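Local atomic coordinates of NADH oxidoreductase (Mesorhizobium loti, PDB entry 3PI7), a protein that probably binds NADPH and acts as an NAD(P)H-dependent oxidoreductase, and has been proposed to be a quinone reductase. Residues A59-I69 with R81-G89; L103-T112 with A124-L135. One frame throughout, in Å; residues are numbered along the deposited sequence.

Interaction 1 of 2, residues A59-I69 with R81-G89; sequences ASINPSDVAFI and RPAGFEGVG
Asp65 OD1 is held by the N-H of Phe85, 2.8 Å from N to OD1 and on the syn lone pair, and by a water that also accepts from Gly84 N. With CG beside its own backbone N (chi1 -65°), the carboxylate turns its other oxygen, OD2, back to Asn62 N, 2.9 Å away, while another water joins OD2 to Ser60 O and Glu86 N. An alanine in place of Asp65 is likely to leave the N-H groups of Asn62 and Phe85 without these carboxylate acceptors and let the backbone at Gly84-Phe85 shift. The Glu86 side chain meets Asn62: OE2 receives ND2 at 2.8 Å in a fairly straight bond (161°), on the anti side but well out of the carboxylate plane; OE1 accepts from Val148 N. Phe85 brings CZ over one face of the Phe68 ring, 3.5 Å from CG, and Ile69 CG2 meets Ala83 CB at 3.6 Å. Ala59 and Gly87, an antiparallel non-hydrogen-bonded pair, join strand 58-60 to strand 86-94, while helix 63-69 packs on the loop leading into it, with Leu16 of strand 10-16 against Phe68 and Ile69, and strand 345-348 beside Ala59.

Interaction 2 of 2, residues L103-T112 with A124-L135; sequences LVGKRVAFAT and AVAEAAACIPLL
Backbone hydrogen bonds tie Arg107-Ala111 to Ala130-Leu134. Ala109 and Ile132 form the hydrogen-bonded pair, Ala109 N giving to Ile132 O and Ile132 N to Ala109 O, the latter at 2.8 Å and in the carbonyl plane. Leu134 N reaches Arg107 O almost straight (173°), and Ala111 N binds Ala130 O at the far end. Val108 with Pro133 and Phe110 with Cys131 are the non-hydrogen-bonded pairs.

Apolar contacts divide between the two faces. On the face of Val108, Phe110, Cys131 and Pro133, Val108 CB lies 4.0 Å from Cys131 CB, and Cys131 SG rests against Phe110 CB. Leu103, from the turn before the strand, crosses Pro133 at about a right angle, its CD2 3.7 Å from Pro133 CG, while its CD1 touches Ala128 CB. On the face of Ala109 and Ile132, the two CB atoms are 4.3 Å apart; Leu134, just past the strand, brings CD2 to 3.9 Å from Ala109 CB.

This is part of the GroES-like domain of the medium-chain dehydrogenase/reductase superfamily, in which strand 107-111 runs between 86-94 and 131-133. Strand 124-127 instead passes it at 85°, and side chains and a water span that crossing. Phe110 CG, set between the backbone N and carbonyl carbon of its residue (chi1 65°), directs the ring so that CE2 comes to 3.7 Å from Ala124 CB, with Thr112 CG2 at the ring's edge. The water links Ala111 O to Glu127 N.

Arg107 combines apolar and polar contacts. Its chain, bent at chi3, lays one face of the guanidinium over Leu134 CD1, 4.1 Å from CZ. Another water accepts from NE and gives to Leu134 O, while NH1 makes a salt bridge with Asp140.

After the earlier strands 10-16, 37-43 and 51-56, the chain enters strand 58-60 and helix 63-69, and interaction 1 closes the loop that follows when residues 81-89 return alongside. Residue 89 is still inside strand 86-94, from which the chain goes on through helix 98-103 to strand 107-111. There interaction 2 opens, and it closes the next loop when 124-135 comes back. The two contacts are thus in series, neither nested nor crossed. They meet in one sheet, with probable hydrogen bonds from Val108 N to Gly89 O and from Thr112 N to Phe85 O: strands 58-60, 86-94, 107-111 and 131-133 lie in succession, with helix 63-69 packed beside them.

Interaction 1 of 2, residues A59-I69 with R81-G89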
ATOM      1  N   ALA A  59     -11.002  19.874 -27.581  1.00 12.53           N
ATOM      2  CA  ALA A  59     -10.627  18.659 -26.868  1.00 13.14           C
ATOM      3  C   ALA A  59      -9.478  18.998 -25.929  1.00 15.97           C
ATOM      4  O   ALA A  59      -8.629  19.801 -26.280  1.00 16.88           O
ATOM      5  CB  ALA A  59     -10.229  17.557 -27.856  1.00 13.53           C
ATOM      6  N   SER A  60      -9.494  18.458 -24.723  1.00 13.62           N
ATOM      7  CA  SER A  60      -8.403  18.668 -23.771  1.00 14.52           C
ATOM      8  C   SER A  60      -7.252  17.750 -24.069  1.00 17.03           C
ATOM      9  O   SER A  60      -7.423  16.702 -24.703  1.00 16.56           O
ATOM     10  CB  SER A  60      -8.853  18.376 -22.340  1.00 18.63           C
ATOM     11  OG  SER A  60      -9.792  19.281 -21.808  1.00 32.63           O
ATOM     12  N   ILE A  61      -6.087  18.096 -23.539  1.00 14.96           N
ATOM     13  CA  ILE A  61      -4.909  17.233 -23.532  1.00 15.72           C
ATOM     14  C   ILE A  61      -4.536  17.059 -22.072  1.00 20.36           C
ATOM     15  O   ILE A  61      -4.192  18.046 -21.405  1.00 20.67           O
ATOM     16  CB  ILE A  61      -3.711  17.707 -24.376  1.00 20.15           C
ATOM     17  CG1 ILE A  61      -4.132  18.024 -25.821  1.00 21.05           C
ATOM     18  CG2 ILE A  61      -2.579  16.637 -24.328  1.00 20.67           C
ATOM     19  CD1 ILE A  61      -3.099  18.875 -26.534  1.00 27.99           C
ATOM     20  N   ASN A  62      -4.644  15.836 -21.564  1.00 16.42           N
ATOM     21  CA  ASN A  62      -4.314  15.532 -20.168  1.00 16.42           C
ATOM     22  C   ASN A  62      -3.127  14.597 -20.072  1.00 19.76           C
ATOM     23  O   ASN A  62      -2.894  13.850 -21.019  1.00 18.32           O
ATOM     24  CB  ASN A  62      -5.512  14.860 -19.486  1.00 17.81           C
ATOM     25  CG  ASN A  62      -6.692  15.777 -19.330  1.00 34.91           C
ATOM     26  OD1 ASN A  62      -6.604  16.839 -18.710  1.00 31.37           O
ATOM     27  ND2 ASN A  62      -7.795  15.419 -19.959  1.00 24.73           N
ATOM     28  N   PRO A  63      -2.436  14.488 -18.909  1.00 19.27           N
ATOM     29  CA  PRO A  63      -1.328  13.512 -18.809  1.00 18.38           C
ATOM     30  C   PRO A  63      -1.783  12.099 -19.191  1.00 18.47           C
ATOM     31  O   PRO A  63      -1.025  11.384 -19.842  1.00 18.17           O
ATOM     32  CB  PRO A  63      -0.922  13.612 -17.338  1.00 20.63           C
ATOM     33  CG  PRO A  63      -1.194  15.033 -17.004  1.00 24.40           C
ATOM     34  CD  PRO A  63      -2.545  15.280 -17.668  1.00 20.28           C
ATOM     35  N   SER A  64      -3.061  11.726 -18.878  1.00 15.10           N
ATOM     36  CA  SER A  64      -3.587  10.400 -19.261  1.00 13.81           C
ATOM     37  C   SER A  64      -3.568  10.227 -20.802  1.00 14.85           C
ATOM     38  O   SER A  64      -3.320   9.121 -21.262  1.00 14.69           O
ATOM     39  CB  SER A  64      -4.983  10.157 -18.686  1.00 16.99           C
ATOM     40  OG  SER A  64      -5.891  11.197 -19.014  1.00 22.27           O
ATOM     41  N   ASP A  65      -3.822  11.293 -21.602  1.00 13.09           N
ATOM     42  CA  ASP A  65      -3.739  11.158 -23.074  1.00 11.95           C
ATOM     43  C   ASP A  65      -2.314  10.870 -23.535  1.00 14.65           C
ATOM     44  O   ASP A  65      -2.108  10.018 -24.385  1.00 15.39           O
ATOM     45  CB  ASP A  65      -4.241  12.419 -23.766  1.00 13.25           C
ATOM     46  CG  ASP A  65      -5.696  12.674 -23.529  1.00 15.42           C
ATOM     47  OD1 ASP A  65      -6.533  11.825 -23.954  1.00 15.24           O
ATOM     48  OD2 ASP A  65      -6.014  13.711 -22.944  1.00 18.10           O
ATOM     49  N   VAL A  66      -1.335  11.583 -22.973  1.00 12.66           N
ATOM     50  CA  VAL A  66       0.084  11.402 -23.319  1.00 13.63           C
ATOM     51  C   VAL A  66       0.486   9.958 -22.998  1.00 15.61           C
ATOM     52  O   VAL A  66       0.990   9.259 -23.869  1.00 15.11           O
ATOM     53  CB  VAL A  66       0.960  12.440 -22.601  1.00 18.04           C
ATOM     54  CG1 VAL A  66       2.448  12.172 -22.874  1.00 18.42           C
ATOM     55  CG2 VAL A  66       0.575  13.850 -23.048  1.00 17.57           C
ATOM     56  N   ALA A  67       0.136   9.468 -21.799  1.00 13.90           N
ATOM     57  CA  ALA A  67       0.462   8.093 -21.417  1.00 13.42           C
ATOM     58  C   ALA A  67      -0.229   7.112 -22.348  1.00 15.27           C
ATOM     59  O   ALA A  67       0.363   6.118 -22.777  1.00 14.70           O
ATOM     60  CB  ALA A  67       0.005   7.844 -19.968  1.00 14.27           C
ATOM     61  N   PHE A  68      -1.512   7.392 -22.671  1.00 12.37           N
ATOM     62  CA  PHE A  68      -2.270   6.489 -23.513  1.00 10.81           C
ATOM     63  C   PHE A  68      -1.694   6.357 -24.918  1.00 12.23           C
ATOM     64  O   PHE A  68      -1.595   5.229 -25.407  1.00 12.74           O
ATOM     65  CB  PHE A  68      -3.742   6.923 -23.557  1.00 11.51           C
ATOM     66  CG  PHE A  68      -4.556   6.108 -24.523  1.00 12.01           C
ATOM     67  CD1 PHE A  68      -4.911   4.802 -24.223  1.00 13.84           C
ATOM     68  CD2 PHE A  68      -4.960   6.647 -25.746  1.00 10.79           C
ATOM     69  CE1 PHE A  68      -5.700   4.053 -25.107  1.00 14.70           C
ATOM     70  CE2 PHE A  68      -5.727   5.891 -26.638  1.00 13.50           C
ATOM     71  CZ  PHE A  68      -6.071   4.592 -26.323  1.00 13.29           C
ATOM     72  N   ILE A  69      -1.352   7.471 -25.590  1.00 11.00           N
ATOM     73  CA  ILE A  69      -0.865   7.391 -26.986  1.00 11.66           C
ATOM     74  C   ILE A  69       0.512   6.668 -27.039  1.00 15.23           C
ATOM     75  O   ILE A  69       0.839   5.982 -28.023  1.00 14.82           O
ATOM     76  CB  ILE A  69      -0.852   8.778 -27.689  1.00 14.44           C
ATOM     77  CG1 ILE A  69       0.216   9.732 -27.098  1.00 14.16           C
ATOM     78  CG2 ILE A  69      -2.252   9.409 -27.607  1.00 13.95           C
ATOM     79  CD1 ILE A  69       0.381  11.063 -27.802  1.00 17.05           C
ATOM     80  N   ARG A  81      -7.402   4.506 -34.529  1.00 11.81           N
ATOM     81  CA  ARG A  81      -8.495   5.262 -33.947  1.00 10.96           C
ATOM     82  C   ARG A  81      -7.991   6.590 -33.459  1.00 13.50           C
ATOM     83  O   ARG A  81      -6.850   6.680 -33.015  1.00 14.72           O
ATOM     84  CB  ARG A  81      -9.152   4.506 -32.763  1.00 12.32           C
ATOM     85  CG  ARG A  81      -9.679   3.164 -33.151  1.00 13.87           C
ATOM     86  CD  ARG A  81     -10.802   3.236 -34.172  1.00 13.33           C
ATOM     87  NE  ARG A  81     -11.233   1.870 -34.466  1.00 12.08           N
ATOM     88  CZ  ARG A  81     -12.110   1.200 -33.716  1.00 15.78           C
ATOM     89  NH1 ARG A  81     -12.676   1.782 -32.665  1.00 14.69           N
ATOM     90  NH2 ARG A  81     -12.382  -0.072 -33.977  1.00 13.43           N
ATOM     91  N   PRO A  82      -8.851   7.605 -33.462  1.00  9.70           N
ATOM     92  CA  PRO A  82      -8.473   8.885 -32.864  1.00  9.99           C
ATOM     93  C   PRO A  82      -8.294   8.729 -31.364  1.00 13.72           C
ATOM     94  O   PRO A  82      -9.075   8.027 -30.683  1.00 12.73           O
ATOM     95  CB  PRO A  82      -9.716   9.768 -33.123  1.00 10.36           C
ATOM     96  CG  PRO A  82     -10.405   9.128 -34.286  1.00 13.67           C
ATOM     97  CD  PRO A  82     -10.229   7.666 -33.998  1.00  8.90           C
ATOM     98  N   ALA A  83      -7.243   9.341 -30.855  1.00 11.87           N
ATOM     99  CA  ALA A  83      -6.958   9.404 -29.418  1.00 12.74           C
ATOM    100  C   ALA A  83      -7.765  10.596 -28.810  1.00 15.29           C
ATOM    101  O   ALA A  83      -8.479  11.272 -29.537  1.00 13.72           O
ATOM    102  CB  ALA A  83      -5.458   9.594 -29.220  1.00 13.45           C
ATOM    103  N   GLY A  84      -7.624  10.826 -27.502  1.00 13.49           N
ATOM    104  CA  GLY A  84      -8.275  11.931 -26.814  1.00 13.13           C
ATOM    105  C   GLY A  84      -9.378  11.432 -25.921  1.00 15.67           C
ATOM    106  O   GLY A  84     -10.345  10.807 -26.378  1.00 14.62           O
ATOM    107  N   PHE A  85      -9.243  11.691 -24.646  1.00 13.32           N
ATOM    108  CA  PHE A  85     -10.225  11.160 -23.707  1.00 12.02           C
ATOM    109  C   PHE A  85     -11.375  12.099 -23.428  1.00 16.53           C
ATOM    110  O   PHE A  85     -12.411  11.605 -22.999  1.00 18.15           O
ATOM    111  CB  PHE A  85      -9.556  10.788 -22.383  1.00 13.52           C
ATOM    112  CG  PHE A  85      -8.753   9.509 -22.447  1.00 14.69           C
ATOM    113  CD1 PHE A  85      -9.313   8.342 -22.956  1.00 15.62           C
ATOM    114  CD2 PHE A  85      -7.450   9.463 -21.962  1.00 17.37           C
ATOM    115  CE1 PHE A  85      -8.552   7.171 -23.054  1.00 16.46           C
ATOM    116  CE2 PHE A  85      -6.712   8.279 -22.007  1.00 17.77           C
ATOM    117  CZ  PHE A  85      -7.262   7.146 -22.569  1.00 15.67           C
ATOM    118  N   GLU A  86     -11.206  13.417 -23.541  1.00 11.88           N
ATOM    119  CA  GLU A  86     -12.308  14.307 -23.211  1.00 12.35           C
ATOM    120  C   GLU A  86     -12.399  15.530 -24.108  1.00 12.61           C
ATOM    121  O   GLU A  86     -11.427  15.957 -24.716  1.00 12.81           O
ATOM    122  CB  GLU A  86     -12.287  14.768 -21.724  1.00 15.33           C
ATOM    123  CG  GLU A  86     -11.347  15.895 -21.347  1.00 23.02           C
ATOM    124  CD  GLU A  86     -11.319  16.377 -19.900  1.00 28.42           C
ATOM    125  OE1 GLU A  86     -12.379  16.440 -19.224  1.00 17.91           O
ATOM    126  OE2 GLU A  86     -10.207  16.738 -19.459  1.00 21.84           O
ATOM    127  N   GLY A  87     -13.562  16.153 -24.076  1.00 10.09           N
ATOM    128  CA  GLY A  87     -13.747  17.401 -24.784  1.00 10.22           C
ATOM    129  C   GLY A  87     -15.118  17.968 -24.561  1.00 13.36           C
ATOM    130  O   GLY A  87     -15.859  17.554 -23.647  1.00 11.58           O
ATOM    131  N   VAL A  88     -15.458  18.901 -25.426  1.00 10.22           N
ATOM    132  CA  VAL A  88     -16.770  19.510 -25.415  1.00 10.53           C
ATOM    133  C   VAL A  88     -17.251  19.523 -26.856  1.00 13.08           C
ATOM    134  O   VAL A  88     -16.478  19.749 -27.806  1.00 11.90           O
ATOM    135  CB  VAL A  88     -16.770  20.922 -24.766  1.00 14.74           C
ATOM    136  CG1 VAL A  88     -15.915  21.893 -25.575  1.00 14.47           C
ATOM    137  CG2 VAL A  88     -18.193  21.471 -24.585  1.00 15.31           C
ATOM    138  N   GLY A  89     -18.543  19.343 -27.016  1.00 13.26           N
ATOM    139  CA  GLY A  89     -19.088  19.415 -28.356  1.00 12.50           C
ATOM    140  C   GLY A  89     -20.576  19.256 -28.352  1.00 13.92           C
ATOM    141  O   GLY A  89     -21.191  19.171 -27.290  1.00 13.39           O
TER
HETATM  142  O   HOH W   1      -8.549  14.457 -23.545  1.00 17.85           O
HETATM  143  O   HOH W   2      -6.276   9.675 -25.293  1.00 13.36           O

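Interaction 2 of 2, residues L103-T112 with A124-L135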
ATOM      1  N   LEU A 103     -30.282  13.043 -25.775  1.00 14.10           N
ATOM      2  CA  LEU A 103     -29.153  13.968 -25.722  1.00 12.42           C
ATOM      3  C   LEU A 103     -28.900  14.633 -27.061  1.00 14.91           C
ATOM      4  O   LEU A 103     -28.125  15.579 -27.118  1.00 14.51           O
ATOM      5  CB  LEU A 103     -27.894  13.245 -25.257  1.00 11.80           C
ATOM      6  CG  LEU A 103     -27.819  12.806 -23.791  1.00 14.34           C
ATOM      7  CD1 LEU A 103     -26.481  12.071 -23.540  1.00 14.71           C
ATOM      8  CD2 LEU A 103     -27.938  14.023 -22.822  1.00 12.98           C
ATOM      9  N   VAL A 104     -29.488  14.117 -28.154  1.00 12.17           N
ATOM     10  CA  VAL A 104     -29.194  14.687 -29.482  1.00 11.91           C
ATOM     11  C   VAL A 104     -29.524  16.193 -29.515  1.00 16.26           C
ATOM     12  O   VAL A 104     -30.605  16.619 -29.089  1.00 16.92           O
ATOM     13  CB  VAL A 104     -29.878  13.890 -30.616  1.00 16.44           C
ATOM     14  CG1 VAL A 104     -29.597  14.514 -31.971  1.00 17.80           C
ATOM     15  CG2 VAL A 104     -29.426  12.436 -30.597  1.00 14.85           C
ATOM     16  N   GLY A 105     -28.556  16.981 -30.000  1.00 13.85           N
ATOM     17  CA  GLY A 105     -28.675  18.434 -30.088  1.00 13.64           C
ATOM     18  C   GLY A 105     -28.048  19.150 -28.919  1.00 17.25           C
ATOM     19  O   GLY A 105     -27.854  20.367 -28.979  1.00 17.34           O
ATOM     20  N   LYS A 106     -27.758  18.420 -27.814  1.00 14.41           N
ATOM     21  CA  LYS A 106     -27.242  19.061 -26.622  1.00 12.52           C
ATOM     22  C   LYS A 106     -25.749  19.225 -26.698  1.00 14.24           C
ATOM     23  O   LYS A 106     -25.048  18.423 -27.303  1.00 14.17           O
ATOM     24  CB  LYS A 106     -27.645  18.271 -25.357  1.00 13.91           C
ATOM     25  CG  LYS A 106     -29.136  18.413 -25.116  1.00 21.22           C
ATOM     26  CD  LYS A 106     -29.640  17.645 -23.906  1.00 32.73           C
ATOM     27  CE  LYS A 106     -31.110  17.957 -23.685  1.00 37.12           C
ATOM     28  NZ  LYS A 106     -31.930  16.719 -23.489  1.00 40.81           N
ATOM     29  N   ARG A 107     -25.287  20.339 -26.140  1.00 10.64           N
ATOM     30  CA  ARG A 107     -23.887  20.645 -26.022  1.00 11.70           C
ATOM     31  C   ARG A 107     -23.427  20.000 -24.725  1.00 14.62           C
ATOM     32  O   ARG A 107     -24.057  20.204 -23.677  1.00 15.68           O
ATOM     33  CB  ARG A 107     -23.740  22.142 -26.004  1.00 16.03           C
ATOM     34  CG  ARG A 107     -22.371  22.648 -25.695  1.00 20.34           C
ATOM     35  CD  ARG A 107     -22.515  24.158 -25.651  1.00 30.21           C
ATOM     36  NE  ARG A 107     -23.249  24.664 -24.477  1.00 23.41           N
ATOM     37  CZ  ARG A 107     -22.773  25.637 -23.709  1.00 37.03           C
ATOM     38  NH1 ARG A 107     -21.600  26.196 -23.987  1.00 21.21           N
ATOM     39  NH2 ARG A 107     -23.456  26.048 -22.647  1.00 29.41           N
ATOM     40  N   VAL A 108     -22.401  19.157 -24.810  1.00 11.88           N
ATOM     41  CA  VAL A 108     -21.977  18.371 -23.669  1.00 10.12           C
ATOM     42  C   VAL A 108     -20.494  18.394 -23.458  1.00 14.09           C
ATOM     43  O   VAL A 108     -19.723  18.508 -24.415  1.00 15.45           O
ATOM     44  CB  VAL A 108     -22.403  16.861 -23.833  1.00 13.75           C
ATOM     45  CG1 VAL A 108     -23.918  16.666 -23.792  1.00 13.21           C
ATOM     46  CG2 VAL A 108     -21.795  16.232 -25.094  1.00 12.87           C
ATOM     47  N   ALA A 109     -20.099  18.227 -22.206  1.00 12.52           N
ATOM     48  CA  ALA A 109     -18.734  17.854 -21.860  1.00 11.90           C
ATOM     49  C   ALA A 109     -18.742  16.346 -21.989  1.00 13.12           C
ATOM     50  O   ALA A 109     -19.760  15.726 -21.644  1.00 12.66           O
ATOM     51  CB  ALA A 109     -18.412  18.281 -20.438  1.00 13.63           C
ATOM     52  N   PHE A 110     -17.690  15.725 -22.524  1.00  8.84           N
ATOM     53  CA  PHE A 110     -17.781  14.280 -22.650  1.00  8.44           C
ATOM     54  C   PHE A 110     -16.449  13.603 -22.378  1.00 12.96           C
ATOM     55  O   PHE A 110     -15.404  14.218 -22.558  1.00 13.29           O
ATOM     56  CB  PHE A 110     -18.299  13.870 -24.031  1.00 10.08           C
ATOM     57  CG  PHE A 110     -17.359  14.236 -25.145  1.00 10.32           C
ATOM     58  CD1 PHE A 110     -17.420  15.490 -25.746  1.00 12.64           C
ATOM     59  CD2 PHE A 110     -16.433  13.316 -25.619  1.00 11.04           C
ATOM     60  CE1 PHE A 110     -16.527  15.839 -26.773  1.00 13.27           C
ATOM     61  CE2 PHE A 110     -15.528  13.673 -26.620  1.00 11.63           C
ATOM     62  CZ  PHE A 110     -15.595  14.926 -27.197  1.00 11.65           C
ATOM     63  N   ALA A 111     -16.515  12.321 -22.020  1.00 11.31           N
ATOM     64  CA  ALA A 111     -15.362  11.464 -21.799  1.00 13.10           C
ATOM     65  C   ALA A 111     -15.579  10.260 -22.697  1.00 15.45           C
ATOM     66  O   ALA A 111     -16.657   9.665 -22.685  1.00 14.44           O
ATOM     67  CB  ALA A 111     -15.253  11.078 -20.319  1.00 13.91           C
ATOM     68  N   THR A 112     -14.612   9.971 -23.551  1.00 10.55           N
ATOM     69  CA  THR A 112     -14.769   8.894 -24.535  1.00 10.49           C
ATOM     70  C   THR A 112     -14.584   7.517 -23.938  1.00 14.51           C
ATOM     71  O   THR A 112     -15.102   6.541 -24.507  1.00 13.54           O
ATOM     72  CB  THR A 112     -13.809   9.127 -25.710  1.00 17.40           C
ATOM     73  OG1 THR A 112     -12.477   9.188 -25.197  1.00 16.50           O
ATOM     74  CG2 THR A 112     -14.096  10.411 -26.426  1.00 13.16           C
ATOM     75  N   ALA A 124     -16.434  12.481 -32.156  1.00  9.98           N
ATOM     76  CA  ALA A 124     -16.022  11.465 -31.169  1.00  9.95           C
ATOM     77  C   ALA A 124     -17.232  10.670 -30.765  1.00 12.71           C
ATOM     78  O   ALA A 124     -18.363  11.102 -31.016  1.00 10.13           O
ATOM     79  CB  ALA A 124     -15.402  12.148 -29.947  1.00 11.36           C
ATOM     80  N   VAL A 125     -17.013   9.501 -30.175  1.00 11.09           N
ATOM     81  CA  VAL A 125     -18.119   8.704 -29.662  1.00 10.74           C
ATOM     82  C   VAL A 125     -17.953   8.593 -28.153  1.00 13.18           C
ATOM     83  O   VAL A 125     -16.843   8.354 -27.667  1.00 10.74           O
ATOM     84  CB  VAL A 125     -18.207   7.305 -30.335  1.00 14.14           C
ATOM     85  CG1 VAL A 125     -19.286   6.444 -29.679  1.00 14.90           C
ATOM     86  CG2 VAL A 125     -18.457   7.436 -31.825  1.00 14.02           C
ATOM     87  N   ALA A 126     -19.037   8.793 -27.417  1.00 11.11           N
ATOM     88  CA  ALA A 126     -19.009   8.585 -25.983  1.00 10.63           C
ATOM     89  C   ALA A 126     -20.259   7.873 -25.572  1.00 13.24           C
ATOM     90  O   ALA A 126     -21.289   7.964 -26.262  1.00 12.24           O
ATOM     91  CB  ALA A 126     -18.887   9.951 -25.257  1.00 11.02           C
ATOM     92  N   GLU A 127     -20.220   7.218 -24.422  1.00 10.43           N
ATOM     93  CA  GLU A 127     -21.450   6.674 -23.814  1.00 10.73           C
ATOM     94  C   GLU A 127     -22.330   7.834 -23.445  1.00 13.50           C
ATOM     95  O   GLU A 127     -21.805   8.872 -23.014  1.00 13.69           O
ATOM     96  CB  GLU A 127     -21.110   5.871 -22.532  1.00 12.50           C
ATOM     97  CG  GLU A 127     -20.357   4.595 -22.833  1.00 12.83           C
ATOM     98  CD  GLU A 127     -21.129   3.564 -23.635  1.00 21.58           C
ATOM     99  OE1 GLU A 127     -22.375   3.533 -23.535  1.00 22.62           O
ATOM    100  OE2 GLU A 127     -20.490   2.862 -24.449  1.00 25.93           O
ATOM    101  N   ALA A 128     -23.667   7.690 -23.581  1.00 12.14           N
ATOM    102  CA  ALA A 128     -24.576   8.769 -23.150  1.00 12.60           C
ATOM    103  C   ALA A 128     -24.282   9.126 -21.691  1.00 15.78           C
ATOM    104  O   ALA A 128     -24.212  10.318 -21.313  1.00 14.36           O
ATOM    105  CB  ALA A 128     -26.022   8.331 -23.320  1.00 14.81           C
ATOM    106  N   ALA A 129     -24.014   8.088 -20.886  1.00 13.71           N
ATOM    107  CA  ALA A 129     -23.725   8.228 -19.449  1.00 15.62           C
ATOM    108  C   ALA A 129     -22.426   8.952 -19.173  1.00 18.52           C
ATOM    109  O   ALA A 129     -22.186   9.338 -18.028  1.00 18.71           O
ATOM    110  CB  ALA A 129     -23.697   6.849 -18.798  1.00 16.99           C
ATOM    111  N   ALA A 130     -21.573   9.162 -20.204  1.00 13.20           N
ATOM    112  CA  ALA A 130     -20.283   9.822 -19.995  1.00 14.02           C
ATOM    113  C   ALA A 130     -20.341  11.281 -20.468  1.00 16.24           C
ATOM    114  O   ALA A 130     -19.306  11.927 -20.654  1.00 14.34           O
ATOM    115  CB  ALA A 130     -19.201   9.064 -20.731  1.00 13.68           C
ATOM    116  N   CYS A 131     -21.569  11.787 -20.689  1.00 13.96           N
ATOM    117  CA  CYS A 131     -21.788  13.150 -21.145  1.00 13.50           C
ATOM    118  C   CYS A 131     -22.413  13.973 -20.102  1.00 17.26           C
ATOM    119  O   CYS A 131     -23.263  13.494 -19.363  1.00 16.68           O
ATOM    120  CB  CYS A 131     -22.644  13.162 -22.403  1.00 14.64           C
ATOM    121  SG  CYS A 131     -21.862  12.345 -23.803  1.00 17.42           S
ATOM    122  N   ILE A 132     -22.033  15.242 -20.063  1.00 13.70           N
ATOM    123  CA  ILE A 132     -22.653  16.169 -19.123  1.00 15.19           C
ATOM    124  C   ILE A 132     -23.257  17.283 -19.937  1.00 17.61           C
ATOM    125  O   ILE A 132     -22.500  18.104 -20.463  1.00 17.00           O
ATOM    126  CB  ILE A 132     -21.647  16.726 -18.073  1.00 18.21           C
ATOM    127  CG1 ILE A 132     -20.981  15.619 -17.232  1.00 19.31           C
ATOM    128  CG2 ILE A 132     -22.288  17.828 -17.220  1.00 19.05           C
ATOM    129  CD1 ILE A 132     -19.821  16.129 -16.349  1.00 21.75           C
ATOM    130  N   PRO A 133     -24.598  17.336 -20.088  1.00 16.27           N
ATOM    131  CA  PRO A 133     -25.186  18.452 -20.825  1.00 17.69           C
ATOM    132  C   PRO A 133     -24.834  19.732 -20.096  1.00 22.54           C
ATOM    133  O   PRO A 133     -24.950  19.826 -18.865  1.00 22.33           O
ATOM    134  CB  PRO A 133     -26.682  18.145 -20.824  1.00 19.50           C
ATOM    135  CG  PRO A 133     -26.778  16.658 -20.516  1.00 23.84           C
ATOM    136  CD  PRO A 133     -25.638  16.439 -19.553  1.00 19.63           C
ATOM    137  N   LEU A 134     -24.291  20.673 -20.830  1.00 18.36           N
ATOM    138  CA  LEU A 134     -23.911  21.880 -20.149  1.00 19.30           C
ATOM    139  C   LEU A 134     -25.080  22.795 -19.996  1.00 25.43           C
ATOM    140  O   LEU A 134     -25.980  22.831 -20.868  1.00 23.33           O
ATOM    141  CB  LEU A 134     -22.791  22.600 -20.905  1.00 19.50           C
ATOM    142  CG  LEU A 134     -21.534  21.805 -21.226  1.00 24.74           C
ATOM    143  CD1 LEU A 134     -20.581  22.660 -22.045  1.00 27.41           C
ATOM    144  CD2 LEU A 134     -20.855  21.308 -19.967  1.00 23.23           C
ATOM    145  N   LEU A 135     -25.093  23.540 -18.888  0.50 22.50           N
ATOM    146  CA  LEU A 135     -26.090  24.583 -18.656  0.50 23.11           C
ATOM    147  C   LEU A 135     -25.966  25.559 -19.824  0.50 27.64           C
ATOM    148  O   LEU A 135     -24.851  25.764 -20.310  0.50 26.04           O
ATOM    149  CB  LEU A 135     -25.804  25.257 -17.311  0.50 22.86           C
ATOM    150  CG  LEU A 135     -26.674  26.428 -16.899  0.50 27.34           C
ATOM    151  CD1 LEU A 135     -28.084  25.975 -16.514  0.50 27.29           C
ATOM    152  CD2 LEU A 135     -26.054  27.139 -15.755  0.50 30.21           C
TER
HETATM  153  O   HOH W   3     -25.749  24.044 -23.218  1.00 31.85           O
HETATM  154  O   HOH W   4     -17.667   7.174 -23.154  1.00 15.81           O